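Local coordinates for protein glutamate receptor 1 (Adineta vaga, PDB 4IO2) that binds L-glutamate through the ligand-binding domain present here and probably works, as the full receptor, as a glutamate-gated ion channel of the cell membrane, at residues Val41-Glu46 against Lys238-Gln243; Ser99-Asp104 against Ser227-Gly232; Ile128-Ile133 against Arg147-Gly152; Tyr157-Lys160 against Glu164-Asp167. One frame throughout, in Å; residues are numbered along the deposited sequence.

Contact 1: residues Val41-Glu46 against Lys238-Gln243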
loop_
_atom_site.group_PDB
_atom_site.type_symbol
_atom_site.label_atom_id
_atom_site.label_comp_id
_atom_site.label_asym_id
_atom_site.label_seq_id
_atom_site.Cartn_x
_atom_site.Cartn_y
_atom_site.Cartn_z
ATOM N N VAL A 41 13.801 8.925 -7.308
ATOM C CA VAL A 41 14.094 7.623 -7.906
ATOM C C VAL A 41 15.581 7.353 -7.927
ATOM O O VAL A 41 16.024 6.225 -7.659
ATOM C CB VAL A 41 13.505 7.541 -9.338
ATOM C CG1 VAL A 41 14.064 6.405 -10.169
ATOM C CG2 VAL A 41 11.987 7.496 -9.229
ATOM N N LEU A 42 16.366 8.339 -8.309
ATOM C CA LEU A 42 17.823 8.154 -8.397
ATOM C C LEU A 42 18.400 7.900 -7.006
ATOM O O LEU A 42 19.280 7.047 -6.826
ATOM C CB LEU A 42 18.467 9.375 -9.045
ATOM C CG LEU A 42 18.299 9.507 -10.574
ATOM C CD1 LEU A 42 18.970 8.353 -11.341
ATOM C CD2 LEU A 42 16.827 9.636 -11.026
ATOM N N ASP A 43 17.878 8.600 -5.992
ATOM C CA ASP A 43 18.349 8.353 -4.640
ATOM C C ASP A 43 17.933 6.946 -4.163
ATOM O O ASP A 43 18.690 6.243 -3.466
ATOM C CB ASP A 43 17.813 9.397 -3.632
ATOM C CG ASP A 43 18.401 10.764 -3.800
ATOM O OD1 ASP A 43 19.334 10.978 -4.606
ATOM O OD2 ASP A 43 17.962 11.645 -3.006
ATOM N N LEU A 44 16.717 6.539 -4.498
ATOM C CA LEU A 44 16.241 5.205 -4.133
ATOM C C LEU A 44 17.141 4.116 -4.770
ATOM O O LEU A 44 17.502 3.138 -4.106
ATOM C CB LEU A 44 14.770 5.034 -4.564
ATOM C CG LEU A 44 14.194 3.642 -4.338
ATOM C CD1 LEU A 44 14.287 3.194 -2.871
ATOM C CD2 LEU A 44 12.788 3.583 -4.852
ATOM N N ILE A 45 17.497 4.270 -6.053
ATOM C CA ILE A 45 18.375 3.314 -6.707
ATOM C C ILE A 45 19.697 3.207 -5.929
ATOM O O ILE A 45 20.212 2.124 -5.742
ATOM C CB ILE A 45 18.629 3.735 -8.173
ATOM C CG1 ILE A 45 17.360 3.500 -8.999
ATOM C CG2 ILE A 45 19.798 2.990 -8.782
ATOM C CD1 ILE A 45 17.334 4.247 -10.361
ATOM N N GLU A 46 20.264 4.328 -5.514
ATOM C CA GLU A 46 21.494 4.297 -4.743
ATOM C C GLU A 46 21.338 3.576 -3.393
ATOM O O GLU A 46 22.216 2.808 -2.993
ATOM C CB GLU A 46 22.027 5.713 -4.545
ATOM C CG GLU A 46 23.318 5.805 -3.751
ATOM C CD GLU A 46 24.446 4.958 -4.330
ATOM O OE1 GLU A 46 24.419 4.637 -5.542
ATOM O OE2 GLU A 46 25.366 4.610 -3.558
ATOM N N LYS A 238 10.857 10.787 0.688
ATOM C CA LYS A 238 9.664 11.523 0.307
ATOM C C LYS A 238 9.747 12.969 0.834
ATOM O O LYS A 238 9.459 13.933 0.102
ATOM C CB LYS A 238 8.396 10.797 0.766
ATOM C CG LYS A 238 7.117 11.438 0.223
ATOM C CD LYS A 238 5.887 10.661 0.646
ATOM C CE LYS A 238 5.771 9.366 -0.161
ATOM N NZ LYS A 238 4.548 8.569 0.201
ATOM N N LYS A 239 10.129 13.129 2.105
ATOM C CA LYS A 239 10.244 14.447 2.698
ATOM C C LYS A 239 11.272 15.290 1.943
ATOM O O LYS A 239 11.016 16.456 1.590
ATOM C CB LYS A 239 10.591 14.365 4.188
ATOM C CG LYS A 239 10.867 15.711 4.866
ATOM C CD LYS A 239 11.191 15.550 6.351
ATOM C CE LYS A 239 11.525 16.889 7.034
ATOM N NZ LYS A 239 11.640 16.787 8.520
ATOM N N LYS A 240 12.416 14.695 1.624
ATOM C CA LYS A 240 13.495 15.420 0.939
ATOM C C LYS A 240 13.037 16.032 -0.390
ATOM O O LYS A 240 13.328 17.175 -0.694
ATOM C CB LYS A 240 14.694 14.492 0.687
ATOM C CG LYS A 240 15.803 15.099 -0.155
ATOM C CD LYS A 240 16.968 14.140 -0.376
ATOM C CE LYS A 240 17.988 14.768 -1.317
ATOM N NZ LYS A 240 19.118 13.840 -1.623
ATOM N N TRP A 241 12.336 15.250 -1.206
ATOM C CA TRP A 241 11.977 15.674 -2.544
ATOM C C TRP A 241 10.624 16.377 -2.641
ATOM O O TRP A 241 10.407 17.123 -3.592
ATOM C CB TRP A 241 12.043 14.466 -3.504
ATOM C CG TRP A 241 13.481 14.025 -3.689
ATOM C CD1 TRP A 241 14.137 12.980 -3.060
ATOM C CD2 TRP A 241 14.483 14.688 -4.489
ATOM N NE1 TRP A 241 15.448 12.948 -3.455
ATOM C CE2 TRP A 241 15.698 13.981 -4.311
ATOM C CE3 TRP A 241 14.460 15.792 -5.344
ATOM C CZ2 TRP A 241 16.868 14.334 -4.962
ATOM C CZ3 TRP A 241 15.644 16.171 -5.990
ATOM C CH2 TRP A 241 16.843 15.440 -5.785
ATOM N N PHE A 242 9.702 16.112 -1.723
ATOM C CA PHE A 242 8.321 16.592 -1.886
ATOM C C PHE A 242 7.887 17.657 -0.895
ATOM O O PHE A 242 6.886 18.339 -1.127
ATOM C CB PHE A 242 7.323 15.436 -1.824
ATOM C CG PHE A 242 7.403 14.512 -3.029
ATOM C CD1 PHE A 242 8.353 13.491 -3.066
ATOM C CD2 PHE A 242 6.580 14.705 -4.131
ATOM C CE1 PHE A 242 8.427 12.646 -4.187
ATOM C CE2 PHE A 242 6.645 13.857 -5.250
ATOM C CZ PHE A 242 7.594 12.847 -5.265
ATOM N N GLN A 243 8.638 17.906 0.167
ATOM C CA GLN A 243 8.211 18.959 1.122
ATOM C C GLN A 243 8.166 20.432 0.630
ATOM O O GLN A 243 7.526 21.285 1.207
ATOM C CB GLN A 243 8.955 18.840 2.439
ATOM C CG GLN A 243 8.202 17.945 3.399
ATOM C CD GLN A 243 8.496 18.234 4.890
ATOM O OE1 GLN A 243 9.399 19.015 5.244
ATOM N NE2 GLN A 243 7.724 17.593 5.763
HETATM O O HOH W 1 21.073 12.851 -3.480
#

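Contact 2: residues Ser99-Asp104 against Ser227-Gly232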
loop_
_atom_site.group_PDB
_atom_site.type_symbol
_atom_site.label_atom_id
_atom_site.label_comp_id
_atom_site.label_asym_id
_atom_site.label_seq_id
_atom_site.Cartn_x
_atom_site.Cartn_y
_atom_site.Cartn_z
ATOM N N SER A 99 7.017 -5.238 -7.450
ATOM C CA SER A 99 7.553 -5.338 -6.111
ATOM C C SER A 99 6.530 -4.908 -5.074
ATOM O O SER A 99 5.515 -4.314 -5.376
ATOM C CB SER A 99 8.790 -4.442 -5.971
ATOM O OG SER A 99 8.458 -3.062 -5.865
ATOM N N ASN A 100 6.835 -5.172 -3.814
ATOM C CA ASN A 100 6.082 -4.571 -2.733
ATOM C C ASN A 100 6.131 -3.072 -2.948
ATOM O O ASN A 100 7.089 -2.518 -3.508
ATOM C CB ASN A 100 6.679 -4.974 -1.379
ATOM C CG ASN A 100 6.499 -6.431 -1.105
ATOM O OD1 ASN A 100 7.458 -7.179 -1.023
ATOM N ND2 ASN A 100 5.250 -6.859 -0.980
ATOM N N SER A 101 5.080 -2.400 -2.506
ATOM C CA SER A 101 4.894 -0.988 -2.788
ATOM C C SER A 101 6.014 -0.118 -2.227
ATOM O O SER A 101 6.473 -0.344 -1.081
ATOM C CB SER A 101 3.568 -0.543 -2.164
ATOM O OG SER A 101 3.462 0.877 -2.001
ATOM N N ILE A 102 6.432 0.874 -3.022
ATOM C CA ILE A 102 7.336 1.924 -2.571
ATOM C C ILE A 102 6.610 3.157 -2.026
ATOM O O ILE A 102 7.232 3.965 -1.325
ATOM C CB ILE A 102 8.361 2.329 -3.661
ATOM C CG1 ILE A 102 7.679 2.906 -4.905
ATOM C CG2 ILE A 102 9.246 1.084 -4.025
ATOM C CD1 ILE A 102 8.745 3.472 -5.900
ATOM N N SER A 103 5.319 3.293 -2.338
ATOM C CA SER A 103 4.533 4.445 -1.908
ATOM C C SER A 103 3.062 4.157 -2.082
ATOM O O SER A 103 2.694 3.463 -3.037
ATOM C CB SER A 103 4.896 5.683 -2.757
ATOM O OG SER A 103 4.179 6.858 -2.338
ATOM N N ASP A 104 2.237 4.683 -1.197
ATOM C CA ASP A 104 0.830 4.784 -1.478
ATOM C C ASP A 104 0.599 5.869 -2.527
ATOM O O ASP A 104 1.483 6.648 -2.883
ATOM C CB ASP A 104 0.037 5.063 -0.187
ATOM C CG ASP A 104 0.410 6.383 0.498
ATOM O OD1 ASP A 104 0.964 7.290 -0.150
ATOM O OD2 ASP A 104 0.139 6.512 1.724
ATOM N N SER A 227 12.686 -3.339 4.110
ATOM C CA SER A 227 13.652 -2.852 5.071
ATOM C C SER A 227 13.815 -1.333 4.960
ATOM O O SER A 227 13.876 -0.650 5.991
ATOM C CB SER A 227 15.002 -3.549 4.878
ATOM O OG SER A 227 15.925 -3.032 5.797
ATOM N N LEU A 228 13.876 -0.787 3.740
ATOM C CA LEU A 228 13.916 0.669 3.599
ATOM C C LEU A 228 12.664 1.328 4.159
ATOM O O LEU A 228 12.725 2.430 4.721
ATOM C CB LEU A 228 14.102 1.080 2.133
ATOM C CG LEU A 228 15.416 0.714 1.430
ATOM C CD1 LEU A 228 15.444 1.274 0.026
ATOM C CD2 LEU A 228 16.640 1.221 2.223
ATOM N N ARG A 229 11.512 0.688 4.006
ATOM C CA ARG A 229 10.279 1.188 4.588
ATOM C C ARG A 229 10.400 1.217 6.124
ATOM O O ARG A 229 10.197 2.269 6.778
ATOM C CB ARG A 229 9.118 0.281 4.105
ATOM C CG ARG A 229 7.675 0.673 4.545
ATOM C CD ARG A 229 6.631 -0.476 4.319
ATOM N NE ARG A 229 6.297 -0.664 2.910
ATOM C CZ ARG A 229 5.349 -1.471 2.446
ATOM N NH1 ARG A 229 4.595 -2.195 3.257
ATOM N NH2 ARG A 229 5.165 -1.566 1.143
ATOM N N GLU A 230 10.757 0.078 6.699
ATOM C CA GLU A 230 10.759 -0.096 8.146
ATOM C C GLU A 230 11.731 0.845 8.829
ATOM O O GLU A 230 11.438 1.339 9.920
ATOM C CB GLU A 230 11.092 -1.563 8.489
ATOM C CG GLU A 230 9.919 -2.474 8.156
ATOM C CD GLU A 230 10.255 -3.937 7.971
ATOM O OE1 GLU A 230 11.347 -4.373 8.331
ATOM O OE2 GLU A 230 9.432 -4.641 7.341
ATOM N N THR A 231 12.900 1.056 8.226
ATOM C CA THR A 231 13.939 1.923 8.794
ATOM C C THR A 231 13.759 3.422 8.505
ATOM O O THR A 231 14.577 4.241 8.923
ATOM C CB THR A 231 15.358 1.436 8.370
ATOM O OG1 THR A 231 15.512 1.548 6.930
ATOM C CG2 THR A 231 15.580 -0.034 8.833
ATOM N N GLY A 232 12.669 3.783 7.832
ATOM C CA GLY A 232 12.347 5.191 7.632
ATOM C C GLY A 232 12.948 5.834 6.403
ATOM O O GLY A 232 12.743 7.025 6.184
HETATM O O HOH W 2 6.321 1.670 1.336
#

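Contact 3: residues Ile128-Ile133 against Arg147-Gly152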
loop_
_atom_site.group_PDB
_atom_site.type_symbol
_atom_site.label_atom_id
_atom_site.label_comp_id
_atom_site.label_asym_id
_atom_site.label_seq_id
_atom_site.Cartn_x
_atom_site.Cartn_y
_atom_site.Cartn_z
ATOM N N ILE A 128 -19.617 19.095 -16.915
ATOM C CA ILE A 128 -18.494 19.231 -17.833
ATOM C C ILE A 128 -18.765 18.223 -18.947
ATOM O O ILE A 128 -18.918 17.031 -18.659
ATOM C CB ILE A 128 -17.145 18.833 -17.141
ATOM C CG1 ILE A 128 -16.955 19.619 -15.844
ATOM C CG2 ILE A 128 -15.973 19.068 -18.080
ATOM C CD1 ILE A 128 -15.594 19.437 -15.229
ATOM N N PRO A 129 -18.840 18.688 -20.213
ATOM C CA PRO A 129 -18.930 17.699 -21.298
ATOM C C PRO A 129 -17.721 16.779 -21.236
ATOM O O PRO A 129 -16.694 17.197 -20.723
ATOM C CB PRO A 129 -18.849 18.555 -22.570
ATOM C CG PRO A 129 -19.161 19.973 -22.125
ATOM C CD PRO A 129 -18.665 20.063 -20.718
ATOM N N TYR A 130 -17.846 15.562 -21.749
ATOM C CA TYR A 130 -16.735 14.605 -21.765
ATOM C C TYR A 130 -15.479 15.180 -22.396
ATOM O O TYR A 130 -14.363 14.944 -21.879
ATOM C CB TYR A 130 -17.129 13.360 -22.535
ATOM C CG TYR A 130 -18.306 12.609 -21.952
ATOM C CD1 TYR A 130 -18.261 12.080 -20.675
ATOM C CD2 TYR A 130 -19.487 12.472 -22.681
ATOM C CE1 TYR A 130 -19.332 11.378 -20.150
ATOM C CE2 TYR A 130 -20.573 11.764 -22.165
ATOM C CZ TYR A 130 -20.481 11.231 -20.883
ATOM O OH TYR A 130 -21.531 10.530 -20.331
ATOM N N ASN A 131 -15.617 15.909 -23.501
ATOM C CA ASN A 131 -14.454 16.480 -24.173
ATOM C C ASN A 131 -13.778 17.669 -23.467
ATOM O O ASN A 131 -12.788 18.247 -23.974
ATOM C CB ASN A 131 -14.755 16.914 -25.547
ATOM C CG ASN A 131 -13.518 16.992 -26.399
ATOM O OD1 ASN A 131 -12.692 16.109 -26.395
ATOM N ND2 ASN A 131 -13.453 17.992 -27.206
ATOM N N ARG A 132 -14.339 18.083 -22.325
ATOM C CA ARG A 132 -13.611 19.027 -21.492
ATOM C C ARG A 132 -12.911 18.398 -20.293
ATOM O O ARG A 132 -12.335 19.101 -19.450
ATOM C CB ARG A 132 -14.530 20.169 -21.104
ATOM C CG ARG A 132 -14.963 20.952 -22.388
ATOM C CD ARG A 132 -15.525 22.359 -22.225
ATOM N NE ARG A 132 -14.569 23.227 -21.535
ATOM C CZ ARG A 132 -13.607 23.966 -22.097
ATOM N NH1 ARG A 132 -13.418 24.024 -23.387
ATOM N NH2 ARG A 132 -12.789 24.643 -21.306
ATOM N N ILE A 133 -12.955 17.064 -20.262
ATOM C CA ILE A 133 -12.099 16.311 -19.353
ATOM C C ILE A 133 -10.854 15.771 -20.099
ATOM O O ILE A 133 -10.990 14.915 -20.947
ATOM C CB ILE A 133 -12.920 15.167 -18.724
ATOM C CG1 ILE A 133 -14.208 15.709 -18.068
ATOM C CG2 ILE A 133 -12.048 14.368 -17.728
ATOM C CD1 ILE A 133 -15.179 14.626 -17.728
ATOM N N ARG A 147 -13.969 3.392 -16.929
ATOM C CA ARG A 147 -14.896 2.647 -16.080
ATOM C C ARG A 147 -15.923 3.524 -15.355
ATOM O O ARG A 147 -17.081 3.129 -15.225
ATOM C CB ARG A 147 -14.144 1.814 -15.045
ATOM C CG ARG A 147 -15.081 0.946 -14.174
ATOM C CD ARG A 147 -14.339 0.192 -13.061
ATOM N NE ARG A 147 -13.716 1.165 -12.178
ATOM C CZ ARG A 147 -12.419 1.442 -12.139
ATOM N NH1 ARG A 147 -11.541 0.750 -12.864
ATOM N NH2 ARG A 147 -12.011 2.417 -11.338
ATOM N N GLU A 148 -15.493 4.681 -14.859
ATOM C CA GLU A 148 -16.302 5.473 -13.919
ATOM C C GLU A 148 -17.062 6.647 -14.498
ATOM O O GLU A 148 -18.059 7.082 -13.926
ATOM C CB GLU A 148 -15.420 6.050 -12.824
ATOM C CG GLU A 148 -14.631 5.014 -12.099
ATOM C CD GLU A 148 -15.405 4.273 -11.054
ATOM O OE1 GLU A 148 -16.426 4.800 -10.574
ATOM O OE2 GLU A 148 -14.959 3.166 -10.685
ATOM N N ILE A 149 -16.588 7.174 -15.618
ATOM C CA ILE A 149 -17.191 8.360 -16.205
ATOM C C ILE A 149 -17.919 8.040 -17.507
ATOM O O ILE A 149 -19.085 8.410 -17.679
ATOM C CB ILE A 149 -16.139 9.452 -16.427
ATOM C CG1 ILE A 149 -15.647 9.952 -15.070
ATOM C CG2 ILE A 149 -16.734 10.596 -17.226
ATOM C CD1 ILE A 149 -14.468 10.779 -15.171
ATOM N N SER A 150 -17.265 7.353 -18.437
ATOM C CA SER A 150 -17.825 7.269 -19.793
ATOM C C SER A 150 -18.379 5.918 -20.215
ATOM O O SER A 150 -18.763 5.769 -21.361
ATOM C CB SER A 150 -16.747 7.647 -20.802
ATOM O OG SER A 150 -15.732 6.629 -20.833
ATOM N N GLY A 151 -18.443 4.938 -19.329
ATOM C CA GLY A 151 -19.042 3.656 -19.703
ATOM C C GLY A 151 -18.296 2.958 -20.835
ATOM O O GLY A 151 -18.887 2.266 -21.683
ATOM N N GLY A 152 -16.982 3.176 -20.856
ATOM C CA GLY A 152 -16.097 2.521 -21.801
ATOM C C GLY A 152 -15.861 3.335 -23.063
ATOM O O GLY A 152 -15.052 2.972 -23.920
#

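Contact 4: residues Tyr157-Lys160 against Glu164-Asp167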
loop_
_atom_site.group_PDB
_atom_site.type_symbol
_atom_site.label_atom_id
_atom_site.label_comp_id
_atom_site.label_asym_id
_atom_site.label_seq_id
_atom_site.Cartn_x
_atom_site.Cartn_y
_atom_site.Cartn_z
ATOM N N TYR A 157 -10.869 14.230 -23.765
ATOM C CA TYR A 157 -9.871 14.940 -24.596
ATOM C C TYR A 157 -8.488 14.305 -24.385
ATOM O O TYR A 157 -7.998 14.288 -23.265
ATOM C CB TYR A 157 -9.798 16.430 -24.175
ATOM C CG TYR A 157 -8.929 17.266 -25.078
ATOM C CD1 TYR A 157 -7.590 17.444 -24.810
ATOM C CD2 TYR A 157 -9.470 17.950 -26.155
ATOM C CE1 TYR A 157 -6.789 18.199 -25.623
ATOM C CE2 TYR A 157 -8.664 18.714 -26.988
ATOM C CZ TYR A 157 -7.345 18.857 -26.699
ATOM O OH TYR A 157 -6.567 19.642 -27.513
ATOM N N PRO A 158 -7.865 13.805 -25.476
ATOM C CA PRO A 158 -6.620 13.005 -25.278
ATOM C C PRO A 158 -5.384 13.888 -25.062
ATOM O O PRO A 158 -5.216 14.899 -25.747
ATOM C CB PRO A 158 -6.514 12.221 -26.577
ATOM C CG PRO A 158 -7.214 13.187 -27.627
ATOM C CD PRO A 158 -8.365 13.804 -26.873
ATOM N N LEU A 159 -4.526 13.522 -24.118
ATOM C CA LEU A 159 -3.290 14.278 -23.834
ATOM C C LEU A 159 -2.081 13.346 -23.968
ATOM O O LEU A 159 -2.119 12.203 -23.497
ATOM C CB LEU A 159 -3.323 14.871 -22.442
ATOM C CG LEU A 159 -4.526 15.789 -22.133
ATOM C CD1 LEU A 159 -4.705 15.921 -20.594
ATOM C CD2 LEU A 159 -4.364 17.119 -22.859
ATOM N N LYS A 160 -1.023 13.861 -24.586
ATOM C CA LYS A 160 0.178 13.075 -24.837
ATOM C C LYS A 160 1.253 13.203 -23.751
ATOM O O LYS A 160 2.235 12.464 -23.744
ATOM C CB LYS A 160 0.798 13.484 -26.167
ATOM C CG LYS A 160 -0.108 13.243 -27.355
ATOM C CD LYS A 160 0.554 13.634 -28.675
ATOM C CE LYS A 160 -0.331 13.253 -29.869
ATOM N NZ LYS A 160 0.325 13.483 -31.174
ATOM N N GLU A 164 1.248 18.882 -22.146
ATOM C CA GLU A 164 0.001 19.142 -22.860
ATOM C C GLU A 164 -1.154 19.323 -21.859
ATOM O O GLU A 164 -2.055 20.138 -22.098
ATOM C CB GLU A 164 -0.295 18.039 -23.904
ATOM C CG GLU A 164 -0.970 18.569 -25.151
ATOM C CD GLU A 164 -1.537 17.519 -26.093
ATOM O OE1 GLU A 164 -1.215 16.332 -25.950
ATOM O OE2 GLU A 164 -2.298 17.911 -27.012
ATOM N N MET A 165 -1.144 18.558 -20.762
ATOM C CA MET A 165 -2.170 18.721 -19.741
ATOM C C MET A 165 -2.116 20.165 -19.218
ATOM O O MET A 165 -3.138 20.836 -19.159
ATOM C CB MET A 165 -2.005 17.682 -18.636
ATOM C CG MET A 165 -3.018 17.685 -17.547
ATOM S SD MET A 165 -2.723 16.323 -16.415
ATOM C CE MET A 165 -1.104 16.722 -15.717
ATOM N N TYR A 166 -0.944 20.620 -18.766
ATOM C CA TYR A 166 -0.843 21.961 -18.168
ATOM C C TYR A 166 -1.263 23.024 -19.180
ATOM O O TYR A 166 -2.076 23.915 -18.883
ATOM C CB TYR A 166 0.588 22.253 -17.671
ATOM C CG TYR A 166 1.193 21.215 -16.751
ATOM C CD1 TYR A 166 0.455 20.636 -15.720
ATOM C CD2 TYR A 166 2.490 20.778 -16.936
ATOM C CE1 TYR A 166 1.019 19.707 -14.879
ATOM C CE2 TYR A 166 3.065 19.839 -16.093
ATOM C CZ TYR A 166 2.323 19.291 -15.083
ATOM O OH TYR A 166 2.887 18.337 -14.269
ATOM N N ASP A 167 -0.729 22.921 -20.387
ATOM C CA ASP A 167 -1.006 23.931 -21.419
ATOM C C ASP A 167 -2.489 23.967 -21.812
ATOM O O ASP A 167 -3.053 25.041 -22.057
ATOM C CB ASP A 167 -0.155 23.664 -22.647
ATOM C CG ASP A 167 1.330 23.882 -22.390
ATOM O OD1 ASP A 167 1.683 24.425 -21.340
ATOM O OD2 ASP A 167 2.155 23.500 -23.241
HETATM O O HOH W 3 -4.179 20.454 -26.506
#

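Contact 1: residues Val41-Glu46 against Lys238-Gln243
Asp43, on helix 40-52, faces Lys240 and Trp241 on helix 233-242, and both segments are helical where they meet. The backbones stay apart and side chains bridge them. One oxygen does most of the work. Asp43 OD2 accepts from Lys240 NZ at 2.8 Å, a salt bridge met on the syn side of the carboxylate and 22° out of its plane. The same OD2 takes the indole N-H of Trp241, with NE1 at 2.9 Å. That bond bends to 151° at the hydrogen. It lies in the ring plane of Trp241 but comes from well above the carboxylate plane. The two donors thus reach OD2 from opposite faces. This belongs to the clamshell ligand-binding domain of ionotropic glutamate receptors, related to bacterial solute-binding proteins. Here it joins two helices of the same lobe, near the surface, and the Trp241 side chain lies about 11 Å from that of Asp85, which binds L-glutamate. The Lys240 chain is stretched out, which carries NZ to the carboxylate. Its CG rests over one face of the indole, 3.9 Å above the plane and toward the rim. A water donates to Asp43 OD1 and makes a weak bond with Lys240 NZ. Without the carboxylate, as with an alanine here, the ammonium of Lys240 and the indole N-H would probably lose their shared acceptor, and the indole would be freer to turn. Asp43 also touches Leu237, and Trp241 packs on Tyr40.

Contact 2: residues Ser99-Asp104 against Ser227-Gly232
Arg229 gives the one direct hydrogen bond between the segments, to the backbone of Ser101. NH2 reaches Ser101 O at 2.9 Å, with 161° at the hydrogen. The carbonyl oxygen lies in the guanidinium plane, at its edge. Seen from the carbonyl, the donor is tilted 21° out of plane. The Arg229 side chain bends at chi3 (-73°), which turns the guanidinium edge to the Ser101 carbonyl. A water adds a second link: it donates to Ser101 O at 3.1 Å and receives a weak bond from Arg229 NE.

Van der Waals contact is slight: Ser101 CB lies 3.8 Å from Arg229 NH2.

Within the helical segment, Gly232 closes the helix end in a Schellman motif, and its N bonds to Arg229 O at 3.1 Å. Its positive phi suits glycine.

The contact ties the end of helix 218-230 to the chain leading into strand 103-112, in the same lobe of the ligand-binding domain. Arg229 NH1 also bonds Thr206 OG1 of the second subunit, so this arginine serves the dimer too. Leu228 packs against helix 40-52, and Ile102 and Ser103 pair with Phe207 on strand 200-211.

Contact 3: residues Ile128-Ile133 against Arg147-Gly152
Tyr130 and Ile149 carry the apolar part of this contact, and no hydrogen bond spans the two segments. Ile149 CG2 sits at the edge of the Tyr130 ring, in its plane, 4.0 Å from CE1. The side chains lie alongside each other, pointing opposite ways. Ile149 CG2 lies anti to the backbone N, and this branch does the touching. It also meets Ile133, whose CD1 is 4.3 Å away. One methyl is therefore shared between an aromatic edge and an aliphatic tip.

Backbone also comes near the ring. The polar atom there is Ile149 O, 3.9 Å from Tyr130 CE1. Ser150 CA lies 4.4 Å from the same CE1. The hydroxyl of Ser150 turns to another partner, the carbonyl of Ser153.

Tyr130 O accepts from Ile133 N at 3.0 Å in a 3-10 turn, which links the two residues that meet Ile149.

The contact lies in the second lobe of the clamshell ligand-binding domain, away from the Asp43 and Arg229 contacts. After helix 140-148 the chain turns through Gly151 and Gly152, both at positive phi. The contact joins that turn to the loop between helix 120-125 and strand 134-136. Tyr145 of helix 140-148 touches Tyr130, Ile133 and Ser150. Leu123 of helix 120-125 packs on Ile133, whose backbone pairs with Tyr157 on strand 157-159.

Contact 4: residues Tyr157-Lys160 against Glu164-Asp167
The ring of Tyr157 has Leu159 CD2 at its edge, in plane, and Tyr157 OH lies 2.7 Å from a water that also donates to Glu164 OE2. The Glu164 carboxylate works at both ends. While OE2 takes the water, OE1 accepts the backbone N-H of Lys160, with N at 2.8 Å, nearly straight at 162°. The nitrogen approaches OE1 almost in line with the C-O bond. Beyond CG the Glu164 chain is extended, which carries the carboxylate across to the strand end. Lys160 CB also lies against OE1, at 3.5 Å, but its ammonium leads away. With an alanine here in place of Glu164, the Lys160 N-H would probably lose this acceptor and the water its second anchor.

The apolar half is Leu159, whose CD1 lies 3.8 Å from Met165 CB; the two side chains run roughly perpendicular. Leu159 CD2 lies against the Glu164 backbone carbonyl.

A short connection leads from strand 157-159 to helix 162-170, and the contact joins the two. The strand pairs in parallel with strand 134-136, and Leu159 and Met165 both touch Arg136, a glutamate-binding residue. Met165 also packs on Met179, a pocket residue on strand 177-180.

Contacts 1 and 2 lie on one side of the chain's centre and contacts 3 and 4 on the other, as expected for the two lobes of a clamshell domain with glutamate between them. Contacts 1 and 2 touch: Lys238 NZ is 3.1 Å from Ser103 OG, a probable hydrogen bond, and Leu44 packs on Leu228. Contacts 3 and 4 are joined through Ile133 O and Tyr157 N, 2.9 Å apart, also a probable hydrogen bond. Between the pairs, centres are 27 to 35 Å apart. In contact 4 the Met165 side chain is about 6 Å from the bound glutamate, against about 12 Å for the Ser101 side chain of contact 2 and about 13 Å for that of Ile133 in contact 3.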